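Substrate-binding protein (Synechococcus sp., PDB 6WPN) probably binds a sugar or oligosaccharide in the periplasm, as a solute-binding protein serving transport in a marine cyanobacterium. Local coordinates at residues V188-S193 with L391-Y396. Numbering follows the deposited sequence.
Sequences VVPDDS and LQSIIY
Y396 lays its ring along the inside of the bend made by V188-S193, with CD2 3.3 Å from the carbonyl oxygen of V189. That oxygen and the one of S193 both meet the ring at its edge, close to its plane, where the slightly positive C-H groups of an aromatic suit them. At the far end the phenol OH donates to S193 O over 3.1 Å, in the carbonyl plane and on a lone pair, with a C=O...O angle of 131°. The same hydroxyl also hydrogen-bonds the backbone N of L197, so tyrosine, long and polar at its end, joins the loop to the start of the next helix.

Q392, one helical turn earlier, covers a face of this ring: its CG sits 3.6 Å above the plane, over the centre. With CG anti to the backbone N (chi1 171°) and the chain extended beyond it, the amide travels across the ring to the loop. There NE2 is modelled towards P190 O, but at 2.3 Å the pair is too short, so the geometry of this bond is doubtful. Glutamine fits here because its methylenes pack on the aromatic while its amide can turn to a backbone carbonyl.

P190, whose ring restricts the backbone at the bend, sets CB 3.5 Å from OG of S393, a side chain small enough to admit this close approach. V188 packs from the other side of the tyrosine stem, the CG2 methyl of its branched side chain 3.4 Å from Y396 O and also touching Y396 CB.

The loop links helix 168-179 to helix 195-202, and V188 also touches L196 of the latter and pairs by backbone with V241. Helix 388-403 thus lies between this loop and helix 409-427, which I394 and L391 meet.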
loop_
_atom_site.group_PDB
_atom_site.type_symbol
_atom_site.label_atom_id
_atom_site.label_comp_id
_atom_site.label_asym_id
_atom_site.label_seq_id
_atom_site.Cartn_x
_atom_site.Cartn_y
_atom_site.Cartn_z
ATOM N N VAL A 188 -9.719 6.121 9.493
ATOM C CA VAL A 188 -9.326 7.521 9.530
ATOM C C VAL A 188 -8.375 7.782 10.704
ATOM O O VAL A 188 -8.216 8.912 11.157
ATOM C CB VAL A 188 -10.574 8.434 9.544
ATOM C CG1 VAL A 188 -11.340 8.307 10.838
ATOM C CG2 VAL A 188 -10.234 9.890 9.239
ATOM N N VAL A 189 -7.730 6.725 11.194
ATOM C CA VAL A 189 -6.676 6.829 12.200
ATOM C C VAL A 189 -5.478 7.457 11.497
ATOM O O VAL A 189 -4.978 6.887 10.515
ATOM C CB VAL A 189 -6.347 5.463 12.820
ATOM C CG1 VAL A 189 -5.085 5.544 13.668
ATOM C CG2 VAL A 189 -7.519 4.979 13.659
ATOM N N PRO A 190 -4.991 8.614 11.966
ATOM C CA PRO A 190 -4.067 9.428 11.148
ATOM C C PRO A 190 -2.922 8.690 10.471
ATOM O O PRO A 190 -2.761 8.809 9.251
ATOM C CB PRO A 190 -3.547 10.453 12.163
ATOM C CG PRO A 190 -4.683 10.636 13.106
ATOM C CD PRO A 190 -5.349 9.285 13.228
ATOM N N ASP A 191 -2.124 7.929 11.213
ATOM C CA ASP A 191 -0.976 7.279 10.594
ATOM C C ASP A 191 -1.161 5.774 10.473
ATOM O O ASP A 191 -0.271 4.995 10.831
ATOM C CB ASP A 191 0.315 7.632 11.327
ATOM C CG ASP A 191 0.895 8.960 10.855
ATOM O OD1 ASP A 191 0.517 9.405 9.745
ATOM O OD2 ASP A 191 1.728 9.552 11.574
ATOM N N ASP A 192 -2.321 5.362 9.970
ATOM C CA ASP A 192 -2.577 3.962 9.668
ATOM C C ASP A 192 -2.646 3.845 8.151
ATOM O O ASP A 192 -1.825 4.446 7.452
ATOM C CB ASP A 192 -3.868 3.478 10.337
ATOM C CG ASP A 192 -3.876 1.974 10.587
ATOM O OD1 ASP A 192 -4.065 1.198 9.622
ATOM O OD2 ASP A 192 -3.681 1.571 11.756
ATOM N N SER A 193 -3.601 3.086 7.631
ATOM C CA SER A 193 -3.692 2.910 6.189
ATOM C C SER A 193 -3.904 4.247 5.490
ATOM O O SER A 193 -4.510 5.173 6.036
ATOM C CB SER A 193 -4.837 1.964 5.839
ATOM O OG SER A 193 -5.098 1.979 4.446
ATOM N N LEU A 391 0.718 15.542 6.147
ATOM C CA LEU A 391 -0.522 15.944 5.491
ATOM C C LEU A 391 -1.643 14.949 5.768
ATOM O O LEU A 391 -2.774 15.347 6.068
ATOM C CB LEU A 391 -0.282 16.079 3.989
ATOM C CG LEU A 391 -1.488 16.401 3.110
ATOM C CD1 LEU A 391 -1.959 17.819 3.382
ATOM C CD2 LEU A 391 -1.154 16.205 1.636
ATOM N N GLN A 392 -1.348 13.651 5.673
ATOM C CA GLN A 392 -2.357 12.641 5.972
ATOM C C GLN A 392 -2.883 12.790 7.392
ATOM O O GLN A 392 -4.095 12.704 7.627
ATOM C CB GLN A 392 -1.776 11.243 5.777
ATOM C CG GLN A 392 -2.692 10.137 6.275
ATOM C CD GLN A 392 -2.078 8.761 6.120
ATOM O OE1 GLN A 392 -1.641 8.383 5.035
ATOM N NE2 GLN A 392 -2.040 8.006 7.208
ATOM N N SER A 393 -1.985 13.008 8.353
ATOM C CA SER A 393 -2.404 13.124 9.745
ATOM C C SER A 393 -3.318 14.326 9.949
ATOM O O SER A 393 -4.322 14.235 10.663
ATOM C CB SER A 393 -1.178 13.209 10.651
ATOM O OG SER A 393 -1.570 13.283 12.009
ATOM N N ILE A 394 -2.977 15.466 9.344
ATOM C CA ILE A 394 -3.801 16.662 9.491
ATOM C C ILE A 394 -5.183 16.436 8.891
ATOM O O ILE A 394 -6.203 16.812 9.479
ATOM C CB ILE A 394 -3.095 17.881 8.866
ATOM C CG1 ILE A 394 -1.840 18.243 9.669
ATOM C CG2 ILE A 394 -4.037 19.070 8.782
ATOM C CD1 ILE A 394 -1.126 19.453 9.152
ATOM N N ILE A 395 -5.239 15.828 7.709
ATOM C CA ILE A 395 -6.524 15.608 7.055
ATOM C C ILE A 395 -7.360 14.608 7.848
ATOM O O ILE A 395 -8.539 14.851 8.130
ATOM C CB ILE A 395 -6.313 15.150 5.601
ATOM C CG1 ILE A 395 -5.663 16.270 4.785
ATOM C CG2 ILE A 395 -7.638 14.716 4.983
ATOM C CD1 ILE A 395 -5.363 15.886 3.353
ATOM N N TYR A 396 -6.754 13.486 8.249
ATOM C CA TYR A 396 -7.498 12.481 9.005
ATOM C C TYR A 396 -8.026 13.047 10.321
ATOM O O TYR A 396 -9.148 12.729 10.736
ATOM C CB TYR A 396 -6.626 11.252 9.277
ATOM C CG TYR A 396 -6.396 10.338 8.089
ATOM C CD1 TYR A 396 -6.571 10.788 6.786
ATOM C CD2 TYR A 396 -6.036 9.010 8.279
ATOM C CE1 TYR A 396 -6.359 9.953 5.709
ATOM C CE2 TYR A 396 -5.828 8.161 7.210
ATOM C CZ TYR A 396 -5.993 8.635 5.926
ATOM O OH TYR A 396 -5.786 7.792 4.856
#